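Local atomic coordinates of rRNA adenine N-6-methyltransferase (Saccharopolyspora erythraea, PDB entry 6NVM), a protein that dimethylates a single adenine of 23S ribosomal RNA with S-adenosyl-L-methionine as methyl donor, lowering ribosomal affinity for macrolide, lincosamide and streptogramin B antibiotics. Residues G179-P190 with A278-L286. Residues are numbered along the deposited sequence; the frame is centred on the assembly and turned at random.
Sequences GRWSRLTVMTWP and AYVRPEQWL. With SO4 (sulfate ion), chain B.
The carbonyl oxygen of Ala-278 takes a somewhat bent hydrogen bond from the backbone N of Trp-181 (2.8 Å, 140° at the hydrogen), and the CA-H of Arg-180 also approaches this oxygen. Beside this bond, one water bridges the two segments: it donates to the carbonyl oxygens of Gly-179 and Tyr-279 and accepts from NE1 of Trp-181 at 3.1 Å, in the indole plane, satisfying that side chain's one polar atom. At a positive phi (104°), Gly-179, with no CB, lets the backbone turn close beside the Tyr-279 ring. Arg-180 passes its aliphatic CB over one face of that ring.

Pro-282 fits into the corner formed by two indoles. Its CD sits over the six-membered ring of Trp-181, 3.4 Å from the centroid, while its CB lies 3.3 Å from the centroid of the five-membered ring of Trp-189. Proline suits these CH-pi contacts because its rigid ring presents CD and CB to different indoles; directly after the N-cap Arg-281, its missing N-H costs no helix bond. With CG anti to its own N (chi1 -166°), Trp-189 brings its ring over Pro-282 and its edge to CD1 of Leu-286. Deeper in, CG1 of Val-186 presses on one face of Trp-285, 3.3 Å from CD1, and Val-280 covers the opposite face.

At the N-cap of helix 183-188, Ser-182 OG and Leu-184 N both donate to O3 of a sulfate, probably from the crystallisation liquor. The contact joins this helix, next to the seven-stranded sheet of the class I (Rossmann-like) methyltransferase fold, to the C-terminal helical region, away from the predicted S-adenosyl-L-methionine site. With one direct hydrogen bond and one bridging water between the segments, cohesion probably rests mainly on aliphatic C-H groups laid against indole faces.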
ATOM      1  N   GLY A 179      15.349   2.119   4.900  1.00 57.32           N
ATOM      2  CA  GLY A 179      15.955   3.362   4.478  1.00 53.65           C
ATOM      3  C   GLY A 179      15.835   3.672   2.999  1.00 51.13           C
ATOM      4  O   GLY A 179      16.045   4.825   2.609  1.00 48.54           O
ATOM      5  N   ARG A 180      15.510   2.685   2.170  1.00 52.18           N
ATOM      6  CA  ARG A 180      15.355   2.886   0.736  1.00 54.56           C
ATOM      7  C   ARG A 180      13.874   3.026   0.400  1.00 48.12           C
ATOM      8  O   ARG A 180      13.039   2.275   0.910  1.00 45.75           O
ATOM      9  CB  ARG A 180      15.972   1.721  -0.042  1.00 65.09           C
ATOM     10  CG  ARG A 180      16.264   2.022  -1.497  1.00 75.39           C
ATOM     11  CD  ARG A 180      16.990   0.867  -2.177  1.00 86.37           C
ATOM     12  NE  ARG A 180      16.963   0.998  -3.634  1.00 94.74           N
ATOM     13  CZ  ARG A 180      17.872   1.645  -4.360  1.00101.65           C
ATOM     14  NH1 ARG A 180      18.911   2.235  -3.780  1.00105.58           N
ATOM     15  NH2 ARG A 180      17.742   1.701  -5.679  1.00102.86           N
ATOM     16  N   TRP A 181      13.555   3.988  -0.468  1.00 46.00           N
ATOM     17  CA  TRP A 181      12.178   4.411  -0.693  1.00 45.67           C
ATOM     18  C   TRP A 181      11.769   4.201  -2.143  1.00 46.88           C
ATOM     19  O   TRP A 181      12.489   4.598  -3.066  1.00 46.08           O
ATOM     20  CB  TRP A 181      11.994   5.882  -0.316  1.00 43.78           C
ATOM     21  CG  TRP A 181      12.136   6.102   1.143  1.00 40.39           C
ATOM     22  CD1 TRP A 181      13.273   6.443   1.816  1.00 40.73           C
ATOM     23  CD2 TRP A 181      11.107   5.974   2.124  1.00 38.03           C
ATOM     24  NE1 TRP A 181      13.012   6.540   3.160  1.00 42.36           N
ATOM     25  CE2 TRP A 181      11.689   6.256   3.376  1.00 39.35           C
ATOM     26  CE3 TRP A 181       9.751   5.649   2.066  1.00 37.31           C
ATOM     27  CZ2 TRP A 181      10.961   6.230   4.558  1.00 37.92           C
ATOM     28  CZ3 TRP A 181       9.027   5.621   3.247  1.00 38.53           C
ATOM     29  CH2 TRP A 181       9.637   5.909   4.476  1.00 39.29           C
ATOM     30  N   SER A 182      10.608   3.585  -2.327  1.00 51.51           N
ATOM     31  CA  SER A 182      10.011   3.446  -3.645  1.00 51.50           C
ATOM     32  C   SER A 182       9.564   4.803  -4.174  1.00 46.12           C
ATOM     33  O   SER A 182       9.056   5.644  -3.428  1.00 42.91           O
ATOM     34  CB  SER A 182       8.816   2.497  -3.568  1.00 55.69           C
ATOM     35  OG  SER A 182       8.008   2.577  -4.728  1.00 59.95           O
ATOM     36  N   ARG A 183       9.757   5.009  -5.476  1.00 41.59           N
ATOM     37  CA  ARG A 183       9.278   6.225  -6.122  1.00 39.41           C
ATOM     38  C   ARG A 183       7.771   6.387  -5.956  1.00 35.55           C
ATOM     39  O   ARG A 183       7.279   7.493  -5.708  1.00 29.87           O
ATOM     40  CB  ARG A 183       9.654   6.189  -7.603  1.00 42.11           C
ATOM     41  CG  ARG A 183       9.063   7.305  -8.468  1.00 49.99           C
ATOM     42  CD  ARG A 183       9.330   7.021  -9.945  1.00 58.33           C
ATOM     43  NE  ARG A 183       8.336   7.617 -10.838  1.00 64.71           N
ATOM     44  CZ  ARG A 183       7.128   7.107 -11.069  1.00 69.61           C
ATOM     45  NH1 ARG A 183       6.737   5.996 -10.456  1.00 71.17           N
ATOM     46  NH2 ARG A 183       6.294   7.719 -11.904  1.00 70.61           N
ATOM     47  N   LEU A 184       7.016   5.300  -6.118  1.00 36.48           N
ATOM     48  CA  LEU A 184       5.568   5.390  -5.977  1.00 37.94           C
ATOM     49  C   LEU A 184       5.176   5.805  -4.562  1.00 31.13           C
ATOM     50  O   LEU A 184       4.225   6.569  -4.374  1.00 29.50           O
ATOM     51  CB  LEU A 184       4.924   4.053  -6.348  1.00 37.62           C
ATOM     52  CG  LEU A 184       3.393   3.993  -6.303  1.00 37.95           C
ATOM     53  CD1 LEU A 184       2.770   4.963  -7.299  1.00 37.22           C
ATOM     54  CD2 LEU A 184       2.911   2.577  -6.578  1.00 39.09           C
ATOM     55  N   THR A 185       5.911   5.325  -3.557  1.00 29.55           N
ATOM     56  CA  THR A 185       5.627   5.717  -2.180  1.00 30.71           C
ATOM     57  C   THR A 185       5.811   7.218  -1.990  1.00 30.37           C
ATOM     58  O   THR A 185       4.975   7.881  -1.364  1.00 28.06           O
ATOM     59  CB  THR A 185       6.531   4.943  -1.214  1.00 35.52           C
ATOM     60  OG1 THR A 185       6.319   3.536  -1.382  1.00 35.23           O
ATOM     61  CG2 THR A 185       6.231   5.316   0.229  1.00 35.12           C
ATOM     62  N   VAL A 186       6.899   7.772  -2.530  1.00 30.86           N
ATOM     63  CA  VAL A 186       7.146   9.208  -2.411  1.00 29.93           C
ATOM     64  C   VAL A 186       6.078   9.997  -3.162  1.00 29.95           C
ATOM     65  O   VAL A 186       5.563  11.005  -2.659  1.00 29.78           O
ATOM     66  CB  VAL A 186       8.561   9.538  -2.916  1.00 33.16           C
ATOM     67  CG1 VAL A 186       8.811  11.049  -2.905  1.00 31.80           C
ATOM     68  CG2 VAL A 186       9.609   8.806  -2.083  1.00 31.00           C
ATOM     69  N   MET A 187       5.731   9.549  -4.374  0.61 27.70           N
ATOM     70  CA  MET A 187       4.750  10.256  -5.193  0.61 30.70           C
ATOM     71  C   MET A 187       3.387  10.315  -4.515  0.61 29.89           C
ATOM     72  O   MET A 187       2.684  11.330  -4.609  0.61 29.83           O
ATOM     73  CB  MET A 187       4.622   9.574  -6.556  0.61 35.57           C
ATOM     74  CG  MET A 187       5.854   9.695  -7.440  0.61 41.91           C
ATOM     75  SD  MET A 187       5.883  11.228  -8.392  0.61 47.57           S
ATOM     76  CE  MET A 187       4.578  10.932  -9.579  0.61 50.93           C
ATOM     77  N   THR A 188       2.979   9.233  -3.854  1.00 30.03           N
ATOM     78  CA  THR A 188       1.648   9.138  -3.262  1.00 29.50           C
ATOM     79  C   THR A 188       1.615   9.520  -1.787  1.00 28.46           C
ATOM     80  O   THR A 188       0.528   9.573  -1.203  1.00 27.64           O
ATOM     81  CB  THR A 188       1.094   7.712  -3.419  1.00 28.42           C
ATOM     82  OG1 THR A 188       1.938   6.783  -2.732  1.00 31.76           O
ATOM     83  CG2 THR A 188       1.002   7.327  -4.887  1.00 28.70           C
ATOM     84  N   TRP A 189       2.767   9.796  -1.182  1.00 29.90           N
ATOM     85  CA  TRP A 189       2.816  10.147   0.235  1.00 30.42           C
ATOM     86  C   TRP A 189       1.882  11.287   0.615  1.00 29.56           C
ATOM     87  O   TRP A 189       1.342  11.258   1.734  1.00 27.73           O
ATOM     88  CB  TRP A 189       4.262  10.499   0.610  1.00 30.29           C
ATOM     89  CG  TRP A 189       4.511  10.545   2.078  1.00 32.85           C
ATOM     90  CD1 TRP A 189       4.582  11.655   2.870  1.00 35.53           C
ATOM     91  CD2 TRP A 189       4.723   9.424   2.941  1.00 35.12           C
ATOM     92  NE1 TRP A 189       4.825  11.292   4.173  1.00 38.50           N
ATOM     93  CE2 TRP A 189       4.917   9.927   4.242  1.00 38.77           C
ATOM     94  CE3 TRP A 189       4.772   8.043   2.738  1.00 37.49           C
ATOM     95  CZ2 TRP A 189       5.161   9.097   5.335  1.00 42.38           C
ATOM     96  CZ3 TRP A 189       5.010   7.220   3.826  1.00 40.50           C
ATOM     97  CH2 TRP A 189       5.205   7.749   5.106  1.00 42.19           C
ATOM     98  N   PRO A 190       1.666  12.311  -0.215  1.00 27.97           N
ATOM     99  CA  PRO A 190       0.696  13.349   0.163  1.00 27.53           C
ATOM    100  C   PRO A 190      -0.723  12.829   0.281  1.00 25.46           C
ATOM    101  O   PRO A 190      -1.541  13.479   0.939  1.00 27.05           O
ATOM    102  CB  PRO A 190       0.826  14.382  -0.961  1.00 30.74           C
ATOM    103  CG  PRO A 190       2.187  14.169  -1.512  1.00 31.07           C
ATOM    104  CD  PRO A 190       2.414  12.689  -1.425  1.00 27.80           C
ATOM    105  N   ALA A 278      16.988   7.641  -3.686  1.00 43.21           N
ATOM    106  CA  ALA A 278      16.167   6.616  -3.055  1.00 45.14           C
ATOM    107  C   ALA A 278      16.249   6.628  -1.533  1.00 40.47           C
ATOM    108  O   ALA A 278      15.423   5.973  -0.888  1.00 41.12           O
ATOM    109  CB  ALA A 278      16.570   5.234  -3.577  1.00 49.02           C
ATOM    110  N   TYR A 279      17.204   7.343  -0.940  1.00 37.58           N
ATOM    111  CA  TYR A 279      17.331   7.390   0.513  1.00 39.71           C
ATOM    112  C   TYR A 279      16.831   8.699   1.115  1.00 34.64           C
ATOM    113  O   TYR A 279      16.879   8.858   2.339  1.00 36.49           O
ATOM    114  CB  TYR A 279      18.786   7.139   0.926  1.00 48.63           C
ATOM    115  CG  TYR A 279      19.146   5.670   0.910  1.00 57.22           C
ATOM    116  CD1 TYR A 279      19.548   5.047  -0.264  1.00 62.21           C
ATOM    117  CD2 TYR A 279      19.060   4.902   2.064  1.00 62.18           C
ATOM    118  CE1 TYR A 279      19.864   3.701  -0.288  1.00 67.66           C
ATOM    119  CE2 TYR A 279      19.375   3.553   2.053  1.00 67.23           C
ATOM    120  CZ  TYR A 279      19.775   2.958   0.873  1.00 71.18           C
ATOM    121  OH  TYR A 279      20.087   1.615   0.859  1.00 76.37           O
ATOM    122  N   VAL A 280      16.331   9.622   0.297  1.00 34.24           N
ATOM    123  CA  VAL A 280      15.629  10.788   0.824  1.00 34.66           C
ATOM    124  C   VAL A 280      14.291  10.342   1.399  1.00 32.45           C
ATOM    125  O   VAL A 280      13.551   9.579   0.766  1.00 32.11           O
ATOM    126  CB  VAL A 280      15.437  11.840  -0.279  1.00 33.68           C
ATOM    127  CG1 VAL A 280      14.742  13.086   0.275  1.00 32.32           C
ATOM    128  CG2 VAL A 280      16.774  12.197  -0.913  1.00 36.22           C
ATOM    129  N   ARG A 281      13.968  10.822   2.599  1.00 32.40           N
ATOM    130  CA  ARG A 281      12.745  10.410   3.266  1.00 32.11           C
ATOM    131  C   ARG A 281      11.549  11.232   2.790  1.00 32.90           C
ATOM    132  O   ARG A 281      11.699  12.360   2.317  1.00 32.11           O
ATOM    133  CB  ARG A 281      12.897  10.548   4.780  1.00 33.53           C
ATOM    134  CG  ARG A 281      13.937   9.611   5.385  1.00 41.06           C
ATOM    135  CD  ARG A 281      13.933   9.663   6.907  1.00 45.54           C
ATOM    136  NE  ARG A 281      14.594  10.863   7.425  1.00 52.76           N
ATOM    137  CZ  ARG A 281      15.887  10.936   7.740  1.00 55.86           C
ATOM    138  NH1 ARG A 281      16.679   9.880   7.596  1.00 59.58           N
ATOM    139  NH2 ARG A 281      16.396  12.072   8.203  1.00 54.64           N
ATOM    140  N   PRO A 282      10.338  10.679   2.911  1.00 33.50           N
ATOM    141  CA  PRO A 282       9.148  11.448   2.505  1.00 30.68           C
ATOM    142  C   PRO A 282       9.025  12.791   3.202  1.00 28.89           C
ATOM    143  O   PRO A 282       8.631  13.778   2.569  1.00 32.41           O
ATOM    144  CB  PRO A 282       7.994  10.503   2.870  1.00 30.04           C
ATOM    145  CG  PRO A 282       8.586   9.150   2.765  1.00 32.33           C
ATOM    146  CD  PRO A 282      10.002   9.284   3.243  1.00 32.32           C
ATOM    147  N   GLU A 283       9.343  12.865   4.495  1.00 31.85           N
ATOM    148  CA  GLU A 283       9.247  14.149   5.177  1.00 35.75           C
ATOM    149  C   GLU A 283      10.246  15.148   4.607  1.00 33.02           C
ATOM    150  O   GLU A 283       9.987  16.353   4.609  1.00 31.81           O
ATOM    151  CB  GLU A 283       9.451  13.972   6.684  1.00 38.96           C
ATOM    152  CG  GLU A 283      10.743  13.276   7.079  1.00 44.89           C
ATOM    153  CD  GLU A 283      10.588  11.769   7.203  1.00 49.91           C
ATOM    154  OE1 GLU A 283       9.624  11.202   6.628  1.00 45.07           O
ATOM    155  OE2 GLU A 283      11.438  11.151   7.886  1.00 55.33           O
ATOM    156  N   GLN A 284      11.381  14.661   4.102  1.00 31.75           N
ATOM    157  CA  GLN A 284      12.351  15.543   3.458  1.00 27.38           C
ATOM    158  C   GLN A 284      11.856  16.008   2.092  1.00 27.33           C
ATOM    159  O   GLN A 284      12.036  17.174   1.727  1.00 28.75           O
ATOM    160  CB  GLN A 284      13.697  14.832   3.346  1.00 29.91           C
ATOM    161  CG  GLN A 284      14.338  14.606   4.708  1.00 32.40           C
ATOM    162  CD  GLN A 284      15.603  13.786   4.644  1.00 35.93           C
ATOM    163  OE1 GLN A 284      15.608  12.676   4.123  1.00 36.94           O
ATOM    164  NE2 GLN A 284      16.689  14.333   5.178  1.00 40.70           N
ATOM    165  N   TRP A 285      11.218  15.118   1.326  1.00 26.62           N
ATOM    166  CA  TRP A 285      10.652  15.521   0.043  1.00 26.96           C
ATOM    167  C   TRP A 285       9.617  16.628   0.216  1.00 28.80           C
ATOM    168  O   TRP A 285       9.566  17.572  -0.582  1.00 31.62           O
ATOM    169  CB  TRP A 285      10.020  14.318  -0.655  1.00 29.74           C
ATOM    170  CG  TRP A 285      10.993  13.341  -1.246  1.00 27.79           C
ATOM    171  CD1 TRP A 285      11.215  12.059  -0.836  1.00 29.16           C
ATOM    172  CD2 TRP A 285      11.854  13.556  -2.372  1.00 29.22           C
ATOM    173  NE1 TRP A 285      12.163  11.465  -1.631  1.00 33.69           N
ATOM    174  CE2 TRP A 285      12.574  12.363  -2.580  1.00 34.99           C
ATOM    175  CE3 TRP A 285      12.092  14.643  -3.216  1.00 32.85           C
ATOM    176  CZ2 TRP A 285      13.519  12.228  -3.596  1.00 38.06           C
ATOM    177  CZ3 TRP A 285      13.030  14.504  -4.230  1.00 38.77           C
ATOM    178  CH2 TRP A 285      13.730  13.305  -4.408  1.00 40.23           C
ATOM    179  N   LEU A 286       8.774  16.522   1.247  1.00 31.15           N
ATOM    180  CA  LEU A 286       7.771  17.555   1.497  1.00 33.32           C
ATOM    181  C   LEU A 286       8.426  18.891   1.832  1.00 30.46           C
ATOM    182  O   LEU A 286       8.016  19.943   1.328  1.00 30.02           O
ATOM    183  CB  LEU A 286       6.849  17.127   2.636  1.00 33.90           C
ATOM    184  CG  LEU A 286       5.932  15.937   2.385  1.00 37.66           C
ATOM    185  CD1 LEU A 286       5.231  15.542   3.691  1.00 36.52           C
ATOM    186  CD2 LEU A 286       4.931  16.289   1.312  1.00 37.44           C
TER
HETATM  187  S   SO4 B 301       7.898   2.672  -8.729  0.82 84.95           S
HETATM  188  O1  SO4 B 301       9.061   2.246  -9.503  0.82 86.18           O
HETATM  189  O2  SO4 B 301       7.322   3.868  -9.336  0.82 84.49           O
HETATM  190  O3  SO4 B 301       8.311   2.965  -7.359  0.82 83.10           O
HETATM  191  O4  SO4 B 301       6.895   1.608  -8.719  0.82 85.48           O
HETATM  192  O   HOH W   1      15.828   6.993   4.318  1.00 41.31           O